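Local coordinates for Lmo1076 protein (Listeria monocytogenes serovar 1/2a, PDB 5JQC) that is a putative secreted autolysin, probably an amidase that cuts the cell wall, seen here as a chain of three SH3-like GW domains, at residues R156-F161 / W170-A175; K104-T109 / I148-I153. All coordinates share one frame; numbering follows the deposited sequence.

Interaction 1: R156-F161 / W170-A175; sequences RTYYQF and WLDARA. With SO4 (sulfate ion), chain E.
Tyr159 and Leu171 centre an antiparallel strand pairing, the hairpin of strands 156-163 and 166-172 at one edge of the sheet of the middle GW domain. They are a hydrogen-bonded pair: Tyr159 N lies 2.7 Å from Leu171 O, and Leu171 N donates back to Tyr159 O. Beyond the strand, Ala173 N reaches Thr157 O at 2.9 Å and carries the ladder into the 3-10 turn 173-175. On one face, Gln160 lies across the indole of Trp170. Its CB stands over the six-membered ring, 3.5 Å from the centroid and 9° off the normal. With CG anti to the backbone N (chi1 -168°) and the chain extended, its amide continues over the indole, its plane 21° from the ring. Tyr158 O meets the edge of this ring at CZ3 (3.3 Å). The other face is largely apolar: the small methyl of Ala173 makes a CH-pi contact over the Tyr159 ring, Phe161 CE1 packs on Leu171 CB (3.7 Å), and both aromatics meet Phe176 edge-to-face. Asp172 organises the turn. Its OD1 accepts from Arg174 N in an Asx turn, and Arg174 NE and NH2 grip OD1 and OD2, which lie in the guanidinium plane but are met from above the carboxylate plane; NH2 to OD2 of Asp172 is 2.7 Å. A water links Asp172 OD1 to Thr157 N. Arg174 NH2 and NH1 hold O1 and O3 of a sulfate, probably from the crystallisation liquor, whose O1 lies over a face of the Arg156 guanidinium. A hairpin running through a 3-10 turn into a last short strand, here 176-178, is characteristic of SH3 folds, and Gly169-Trp170 is the dipeptide naming the GW family.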
ATOM      1  N   ARG A 156      -1.390  -3.385   9.411  1.00 53.11           N
ATOM      2  CA  ARG A 156      -1.965  -3.830   8.147  1.00 50.50           C
ATOM      3  C   ARG A 156      -1.254  -3.173   6.968  1.00 53.30           C
ATOM      4  O   ARG A 156      -0.827  -2.015   7.046  1.00 52.38           O
ATOM      5  CB  ARG A 156      -3.469  -3.531   8.082  1.00 47.82           C
ATOM      6  CG  ARG A 156      -4.300  -4.286   9.092  1.00 54.06           C
ATOM      7  CD  ARG A 156      -5.086  -3.270   9.940  1.00 72.23           C
ATOM      8  NE  ARG A 156      -5.421  -3.755  11.281  1.00 76.53           N
ATOM      9  CZ  ARG A 156      -6.435  -3.294  12.015  1.00 83.33           C
ATOM     10  NH1 ARG A 156      -6.667  -3.789  13.229  1.00 81.43           N
ATOM     11  NH2 ARG A 156      -7.238  -2.349  11.527  1.00 83.79           N
ATOM     12  N   THR A 157      -1.129  -3.921   5.877  1.00 51.00           N
ATOM     13  CA  THR A 157      -0.511  -3.441   4.649  1.00 49.89           C
ATOM     14  C   THR A 157      -1.592  -3.074   3.640  1.00 46.70           C
ATOM     15  O   THR A 157      -2.556  -3.826   3.447  1.00 53.41           O
ATOM     16  CB  THR A 157       0.414  -4.507   4.066  1.00 54.45           C
ATOM     17  OG1 THR A 157       1.295  -4.975   5.093  1.00 56.10           O
ATOM     18  CG2 THR A 157       1.238  -3.945   2.931  1.00 59.31           C
ATOM     19  N   TYR A 158      -1.429  -1.915   3.016  1.00 44.95           N
ATOM     20  CA  TYR A 158      -2.365  -1.375   2.044  1.00 45.93           C
ATOM     21  C   TYR A 158      -1.649  -1.168   0.720  1.00 52.57           C
ATOM     22  O   TYR A 158      -0.603  -0.511   0.675  1.00 56.62           O
ATOM     23  CB  TYR A 158      -2.933  -0.052   2.529  1.00 46.21           C
ATOM     24  CG  TYR A 158      -3.803  -0.231   3.748  1.00 50.68           C
ATOM     25  CD1 TYR A 158      -5.121  -0.628   3.615  1.00 49.51           C
ATOM     26  CD2 TYR A 158      -3.297  -0.039   5.032  1.00 52.18           C
ATOM     27  CE1 TYR A 158      -5.928  -0.818   4.703  1.00 48.99           C
ATOM     28  CE2 TYR A 158      -4.110  -0.225   6.151  1.00 52.96           C
ATOM     29  CZ  TYR A 158      -5.426  -0.616   5.969  1.00 52.03           C
ATOM     30  OH  TYR A 158      -6.251  -0.815   7.050  1.00 51.01           O
ATOM     31  N   TYR A 159      -2.215  -1.707  -0.352  1.00 45.73           N
ATOM     32  CA  TYR A 159      -1.653  -1.547  -1.694  1.00 45.61           C
ATOM     33  C   TYR A 159      -2.355  -0.418  -2.419  1.00 50.64           C
ATOM     34  O   TYR A 159      -3.589  -0.359  -2.427  1.00 54.23           O
ATOM     35  CB  TYR A 159      -1.830  -2.809  -2.523  1.00 42.35           C
ATOM     36  CG  TYR A 159      -0.908  -3.911  -2.170  1.00 45.44           C
ATOM     37  CD1 TYR A 159       0.277  -3.664  -1.500  1.00 47.43           C
ATOM     38  CD2 TYR A 159      -1.219  -5.209  -2.519  1.00 45.46           C
ATOM     39  CE1 TYR A 159       1.127  -4.703  -1.180  1.00 50.39           C
ATOM     40  CE2 TYR A 159      -0.387  -6.249  -2.214  1.00 48.88           C
ATOM     41  CZ  TYR A 159       0.790  -5.997  -1.550  1.00 52.47           C
ATOM     42  OH  TYR A 159       1.624  -7.052  -1.245  1.00 56.86           O
ATOM     43  N   GLN A 160      -1.581   0.445  -3.059  1.00 50.13           N
ATOM     44  CA  GLN A 160      -2.133   1.359  -4.046  1.00 51.40           C
ATOM     45  C   GLN A 160      -2.147   0.643  -5.390  1.00 47.58           C
ATOM     46  O   GLN A 160      -1.167  -0.012  -5.755  1.00 52.60           O
ATOM     47  CB  GLN A 160      -1.307   2.643  -4.116  1.00 52.42           C
ATOM     48  CG  GLN A 160      -1.994   3.728  -4.913  1.00 53.17           C
ATOM     49  CD  GLN A 160      -1.157   4.961  -5.061  1.00 54.62           C
ATOM     50  OE1 GLN A 160       0.066   4.885  -5.134  1.00 64.40           O
ATOM     51  NE2 GLN A 160      -1.809   6.118  -5.094  1.00 51.41           N
ATOM     52  N   PHE A 161      -3.252   0.746  -6.120  1.00 49.99           N
ATOM     53  CA  PHE A 161      -3.459  -0.138  -7.260  1.00 52.05           C
ATOM     54  C   PHE A 161      -4.186   0.568  -8.399  1.00 52.49           C
ATOM     55  O   PHE A 161      -4.920   1.540  -8.201  1.00 53.77           O
ATOM     56  CB  PHE A 161      -4.256  -1.388  -6.866  1.00 54.10           C
ATOM     57  CG  PHE A 161      -5.712  -1.104  -6.591  1.00 58.52           C
ATOM     58  CD1 PHE A 161      -6.105  -0.528  -5.402  1.00 55.28           C
ATOM     59  CD2 PHE A 161      -6.677  -1.388  -7.534  1.00 56.38           C
ATOM     60  CE1 PHE A 161      -7.423  -0.244  -5.165  1.00 53.37           C
ATOM     61  CE2 PHE A 161      -7.988  -1.109  -7.300  1.00 55.81           C
ATOM     62  CZ  PHE A 161      -8.367  -0.540  -6.112  1.00 57.36           C
ATOM     63  N   TRP A 170      -6.376   2.864  -2.583  1.00 53.23           N
ATOM     64  CA  TRP A 170      -5.657   1.990  -1.679  1.00 46.18           C
ATOM     65  C   TRP A 170      -6.590   0.922  -1.135  1.00 53.90           C
ATOM     66  O   TRP A 170      -7.738   1.201  -0.752  1.00 57.83           O
ATOM     67  CB  TRP A 170      -5.041   2.781  -0.523  1.00 48.57           C
ATOM     68  CG  TRP A 170      -3.933   3.734  -0.931  1.00 52.51           C
ATOM     69  CD1 TRP A 170      -4.075   4.979  -1.497  1.00 52.75           C
ATOM     70  CD2 TRP A 170      -2.524   3.541  -0.753  1.00 50.44           C
ATOM     71  NE1 TRP A 170      -2.848   5.560  -1.683  1.00 52.62           N
ATOM     72  CE2 TRP A 170      -1.877   4.697  -1.242  1.00 51.36           C
ATOM     73  CE3 TRP A 170      -1.745   2.500  -0.236  1.00 49.25           C
ATOM     74  CZ2 TRP A 170      -0.496   4.841  -1.224  1.00 50.52           C
ATOM     75  CZ3 TRP A 170      -0.372   2.643  -0.229  1.00 49.01           C
ATOM     76  CH2 TRP A 170       0.237   3.806  -0.711  1.00 51.11           C
ATOM     77  N   LEU A 171      -6.083  -0.298  -1.080  1.00 50.87           N
ATOM     78  CA  LEU A 171      -6.890  -1.435  -0.687  1.00 50.64           C
ATOM     79  C   LEU A 171      -6.009  -2.375   0.116  1.00 49.26           C
ATOM     80  O   LEU A 171      -4.818  -2.511  -0.171  1.00 50.27           O
ATOM     81  CB  LEU A 171      -7.470  -2.128  -1.934  1.00 48.11           C
ATOM     82  CG  LEU A 171      -8.379  -3.338  -1.740  1.00 47.60           C
ATOM     83  CD1 LEU A 171      -9.609  -2.931  -0.979  1.00 43.85           C
ATOM     84  CD2 LEU A 171      -8.754  -3.957  -3.090  1.00 46.89           C
ATOM     85  N   ASP A 172      -6.580  -2.997   1.135  1.00 43.13           N
ATOM     86  CA  ASP A 172      -5.786  -3.884   1.973  1.00 46.63           C
ATOM     87  C   ASP A 172      -5.177  -4.995   1.119  1.00 52.67           C
ATOM     88  O   ASP A 172      -5.851  -5.606   0.290  1.00 57.31           O
ATOM     89  CB  ASP A 172      -6.654  -4.450   3.097  1.00 46.85           C
ATOM     90  CG  ASP A 172      -5.850  -5.180   4.176  1.00 51.74           C
ATOM     91  OD1 ASP A 172      -5.260  -6.244   3.869  1.00 49.91           O
ATOM     92  OD2 ASP A 172      -5.873  -4.729   5.353  1.00 56.20           O
ATOM     93  N   ALA A 173      -3.875  -5.219   1.298  1.00 54.79           N
ATOM     94  CA  ALA A 173      -3.158  -6.233   0.528  1.00 50.47           C
ATOM     95  C   ALA A 173      -3.797  -7.615   0.615  1.00 51.19           C
ATOM     96  O   ALA A 173      -3.598  -8.433  -0.293  1.00 52.75           O
ATOM     97  CB  ALA A 173      -1.716  -6.300   1.021  1.00 47.35           C
ATOM     98  N   ARG A 174      -4.525  -7.904   1.698  1.00 47.00           N
ATOM     99  CA  ARG A 174      -5.229  -9.179   1.833  1.00 48.32           C
ATOM    100  C   ARG A 174      -6.355  -9.341   0.825  1.00 48.01           C
ATOM    101  O   ARG A 174      -6.839 -10.470   0.635  1.00 53.26           O
ATOM    102  CB  ARG A 174      -5.796  -9.332   3.237  1.00 47.42           C
ATOM    103  CG  ARG A 174      -4.771  -9.602   4.290  1.00 48.15           C
ATOM    104  CD  ARG A 174      -5.413  -9.500   5.671  1.00 43.59           C
ATOM    105  NE  ARG A 174      -5.772  -8.118   5.988  1.00 43.92           N
ATOM    106  CZ  ARG A 174      -6.313  -7.736   7.145  1.00 47.08           C
ATOM    107  NH1 ARG A 174      -6.576  -8.646   8.076  1.00 45.22           N
ATOM    108  NH2 ARG A 174      -6.607  -6.455   7.363  1.00 44.90           N
ATOM    109  N   ALA A 175      -6.768  -8.249   0.171  1.00 45.20           N
ATOM    110  CA  ALA A 175      -7.788  -8.285  -0.865  1.00 43.00           C
ATOM    111  C   ALA A 175      -7.262  -8.753  -2.219  1.00 48.70           C
ATOM    112  O   ALA A 175      -8.072  -9.060  -3.101  1.00 52.06           O
ATOM    113  CB  ALA A 175      -8.410  -6.893  -1.024  1.00 40.76           C
TER
HETATM  114  S   SO4 E 504      -8.427  -6.586  10.578  1.00 61.39           S
HETATM  115  O1  SO4 E 504      -7.097  -6.109  10.241  1.00 66.29           O
HETATM  116  O2  SO4 E 504      -9.389  -6.160   9.548  1.00 60.80           O
HETATM  117  O3  SO4 E 504      -8.431  -8.065  10.612  1.00 50.69           O
HETATM  118  O4  SO4 E 504      -8.853  -6.065  11.883  1.00 64.38           O
HETATM  119  O   HOH W   1      -2.889  -6.320   5.544  1.00 56.18           O
HETATM  120  O   HOH W   2      -7.642  -3.465   6.503  1.00 46.33           O

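Interaction 2: K104-T109 / I148-I153; sequences KTLNLT and IKQGQI
Lys104 and Gln150 face each other as the antiparallel hydrogen-bonded pair that joins strands 103-112 and 144-153, two neighbours within the sheet of the middle GW domain. Three backbone bonds join the strands. Gln150 N donates to Lys104 O at 2.9 Å, and Lys104 N returns a more bent bond to Gln150 O at 3.1 Å. Further along, Leu106 N meets Ile148 O at 2.8 Å, but stands 68° out of the carbonyl plane. The regular ladder breaks here: Ile148 turns its chain at psi -12°, Leu106 O and Ile148 O come together as two acceptors, and Ile148 CA offers a CA-H...O contact to Leu106 O (3.3 Å). Backbone pairing resumes between Leu108 and Ile147.

The apolar contacts are made largely by the aliphatic parts of long polar side chains. Lys104 and Gln150 run side by side, pointing the same way, with CG of Lys104 against CG of Gln150 at 3.7 Å. In both, CG sits between the backbone N and the carbonyl carbon, which sends the extended chains off together. Lysine suits this exposed place because its methylenes pack while the amine continues past them, and the Gln150 amide is held by NE2 donating to Asn102 O. Leu106 crosses the Gln150 chain at an angle, bringing CD1 to 3.6 Å from Gln150 CB, and it also packs on Ile147 and Tyr159. On the opposite face, Lys149 lays CG against Lys104 O (3.4 Å), and Thr105, a beta-branched residue at home in strands, brings CG2 to Ile148 O.

Bent, coiled antiparallel strands, here with a local irregularity at Ile148, are typical of the small barrel of SH3-like domains.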
ATOM      1  N   LYS A 104       6.817   1.885   0.286  1.00 64.27           N
ATOM      2  CA  LYS A 104       7.721   1.728  -0.845  1.00 59.58           C
ATOM      3  C   LYS A 104       6.946   1.559  -2.143  1.00 60.10           C
ATOM      4  O   LYS A 104       5.812   1.067  -2.159  1.00 58.44           O
ATOM      5  CB  LYS A 104       8.689   0.555  -0.646  1.00 60.42           C
ATOM      6  CG  LYS A 104       8.092  -0.821  -0.476  1.00 61.92           C
ATOM      7  CD  LYS A 104       9.216  -1.824  -0.216  1.00 69.69           C
ATOM      8  CE  LYS A 104       8.748  -3.275  -0.206  1.00 74.83           C
ATOM      9  NZ  LYS A 104       9.869  -4.199  -0.579  1.00 76.84           N
ATOM     10  N   THR A 105       7.577   2.007  -3.227  1.00 59.31           N
ATOM     11  CA  THR A 105       7.072   1.782  -4.569  1.00 52.81           C
ATOM     12  C   THR A 105       7.137   0.297  -4.911  1.00 57.20           C
ATOM     13  O   THR A 105       8.049  -0.416  -4.482  1.00 58.29           O
ATOM     14  CB  THR A 105       7.893   2.604  -5.564  1.00 57.46           C
ATOM     15  OG1 THR A 105       7.727   3.997  -5.273  1.00 62.40           O
ATOM     16  CG2 THR A 105       7.453   2.338  -7.005  1.00 58.81           C
ATOM     17  N   LEU A 106       6.147  -0.173  -5.671  1.00 57.75           N
ATOM     18  CA  LEU A 106       6.029  -1.572  -6.055  1.00 58.73           C
ATOM     19  C   LEU A 106       5.752  -1.665  -7.541  1.00 58.19           C
ATOM     20  O   LEU A 106       5.325  -0.696  -8.175  1.00 55.83           O
ATOM     21  CB  LEU A 106       4.895  -2.273  -5.294  1.00 59.78           C
ATOM     22  CG  LEU A 106       5.064  -2.417  -3.789  1.00 58.61           C
ATOM     23  CD1 LEU A 106       3.819  -3.053  -3.181  1.00 57.50           C
ATOM     24  CD2 LEU A 106       6.298  -3.246  -3.506  1.00 55.74           C
ATOM     25  N   ASN A 107       5.950  -2.874  -8.087  1.00 56.42           N
ATOM     26  CA  ASN A 107       5.582  -3.162  -9.471  1.00 56.55           C
ATOM     27  C   ASN A 107       5.043  -4.593  -9.550  1.00 58.36           C
ATOM     28  O   ASN A 107       5.675  -5.510 -10.072  1.00 59.92           O
ATOM     29  CB  ASN A 107       6.769  -2.968 -10.425  1.00 62.00           C
ATOM     30  CG  ASN A 107       6.418  -3.315 -11.860  1.00 63.65           C
ATOM     31  OD1 ASN A 107       5.297  -3.059 -12.309  1.00 63.55           O
ATOM     32  ND2 ASN A 107       7.366  -3.921 -12.585  1.00 62.04           N
ATOM     33  N   LEU A 108       3.834  -4.797  -9.045  1.00 55.49           N
ATOM     34  CA  LEU A 108       3.227  -6.114  -9.007  1.00 52.21           C
ATOM     35  C   LEU A 108       1.940  -6.092  -9.807  1.00 50.54           C
ATOM     36  O   LEU A 108       1.380  -5.028 -10.089  1.00 53.36           O
ATOM     37  CB  LEU A 108       2.921  -6.544  -7.564  1.00 53.64           C
ATOM     38  CG  LEU A 108       4.082  -6.331  -6.599  1.00 52.54           C
ATOM     39  CD1 LEU A 108       3.672  -6.665  -5.165  1.00 49.46           C
ATOM     40  CD2 LEU A 108       5.243  -7.184  -7.059  1.00 50.72           C
ATOM     41  N   THR A 109       1.464  -7.281 -10.164  1.00 48.74           N
ATOM     42  CA  THR A 109       0.112  -7.421 -10.670  1.00 51.44           C
ATOM     43  C   THR A 109      -0.583  -8.554  -9.937  1.00 49.99           C
ATOM     44  O   THR A 109       0.058  -9.476  -9.417  1.00 47.10           O
ATOM     45  CB  THR A 109       0.074  -7.677 -12.185  1.00 53.91           C
ATOM     46  OG1 THR A 109       0.371  -9.054 -12.460  1.00 55.04           O
ATOM     47  CG2 THR A 109       1.079  -6.793 -12.899  1.00 53.10           C
ATOM     48  N   ILE A 148       1.195  -0.644  -7.313  1.00 51.59           N
ATOM     49  CA  ILE A 148       2.267   0.316  -7.571  1.00 52.83           C
ATOM     50  C   ILE A 148       2.911   0.877  -6.301  1.00 61.42           C
ATOM     51  O   ILE A 148       3.977   1.513  -6.395  1.00 60.54           O
ATOM     52  CB  ILE A 148       1.767   1.476  -8.454  1.00 53.40           C
ATOM     53  CG1 ILE A 148       0.786   2.334  -7.658  1.00 56.35           C
ATOM     54  CG2 ILE A 148       1.110   0.927  -9.714  1.00 58.87           C
ATOM     55  CD1 ILE A 148       0.060   3.361  -8.482  1.00 64.22           C
ATOM     56  N   LYS A 149       2.320   0.664  -5.127  1.00 60.81           N
ATOM     57  CA  LYS A 149       2.885   1.223  -3.908  1.00 57.03           C
ATOM     58  C   LYS A 149       2.295   0.482  -2.720  1.00 54.85           C
ATOM     59  O   LYS A 149       1.164  -0.009  -2.789  1.00 55.99           O
ATOM     60  CB  LYS A 149       2.580   2.719  -3.812  1.00 51.77           C
ATOM     61  CG  LYS A 149       3.573   3.531  -3.034  1.00 59.86           C
ATOM     62  CD  LYS A 149       3.003   4.927  -2.827  1.00 68.15           C
ATOM     63  CE  LYS A 149       4.082   5.924  -2.460  1.00 74.52           C
ATOM     64  NZ  LYS A 149       3.571   7.317  -2.593  1.00 80.56           N
ATOM     65  N   GLN A 150       3.055   0.420  -1.626  1.00 52.82           N
ATOM     66  CA  GLN A 150       2.530  -0.118  -0.377  1.00 50.37           C
ATOM     67  C   GLN A 150       2.822   0.840   0.764  1.00 52.70           C
ATOM     68  O   GLN A 150       3.697   1.707   0.673  1.00 53.91           O
ATOM     69  CB  GLN A 150       3.108  -1.495  -0.040  1.00 47.50           C
ATOM     70  CG  GLN A 150       4.577  -1.514   0.286  1.00 52.73           C
ATOM     71  CD  GLN A 150       4.999  -2.828   0.891  1.00 59.00           C
ATOM     72  OE1 GLN A 150       4.651  -3.879   0.379  1.00 63.36           O
ATOM     73  NE2 GLN A 150       5.725  -2.778   2.010  1.00 64.21           N
ATOM     74  N   GLY A 151       2.059   0.671   1.842  1.00 54.62           N
ATOM     75  CA  GLY A 151       2.268   1.392   3.076  1.00 54.37           C
ATOM     76  C   GLY A 151       1.581   0.647   4.189  1.00 56.91           C
ATOM     77  O   GLY A 151       0.568  -0.022   3.949  1.00 57.17           O
ATOM     78  N   GLN A 152       2.100   0.747   5.408  1.00 56.30           N
ATOM     79  CA  GLN A 152       1.536   0.011   6.524  1.00 55.27           C
ATOM     80  C   GLN A 152       1.064   0.966   7.597  1.00 56.36           C
ATOM     81  O   GLN A 152       1.573   2.082   7.727  1.00 55.83           O
ATOM     82  CB  GLN A 152       2.537  -0.963   7.127  1.00 65.91           C
ATOM     83  CG  GLN A 152       2.942  -2.052   6.155  1.00 75.19           C
ATOM     84  CD  GLN A 152       3.980  -2.991   6.738  1.00 82.53           C
ATOM     85  OE1 GLN A 152       4.534  -2.735   7.817  1.00 84.99           O
ATOM     86  NE2 GLN A 152       4.249  -4.091   6.027  1.00 82.13           N
ATOM     87  N   ILE A 153       0.072   0.510   8.353  1.00 57.11           N
ATOM     88  CA  ILE A 153      -0.432   1.236   9.506  1.00 52.98           C
ATOM     89  C   ILE A 153      -1.271   0.274  10.327  1.00 58.78           C
ATOM     90  O   ILE A 153      -2.040  -0.534   9.789  1.00 59.29           O
ATOM     91  CB  ILE A 153      -1.227   2.494   9.090  1.00 51.61           C
ATOM     92  CG1 ILE A 153      -1.478   3.361  10.311  1.00 57.73           C
ATOM     93  CG2 ILE A 153      -2.556   2.131   8.480  1.00 50.96           C
ATOM     94  CD1 ILE A 153      -1.925   4.747   9.950  1.00 60.85           C
TER

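Overall arrangement
Interactions 1 and 2 lie in one five-stranded sheet and are joined where strand 144-153 pairs with strand 156-163. Gln160 O probably accepts from Ile148 N and Gln160 N probably donates to Lys149 O, so two residues stand against one, consistent with a classic beta bulge, which also fits the broken ladder of interaction 2. The latter, between strands distant in sequence, is a surface contact of lysine and glutamine methylenes, a threonine methyl and a leucine, with Ile148 contributing mainly through its backbone. Interaction 1, a local hairpin, is partly buried and richer chemically, with aromatic faces at one end and an Asp-Arg salt bridge at the other. Tyr159 and Leu106 touch, linking their apolar sides.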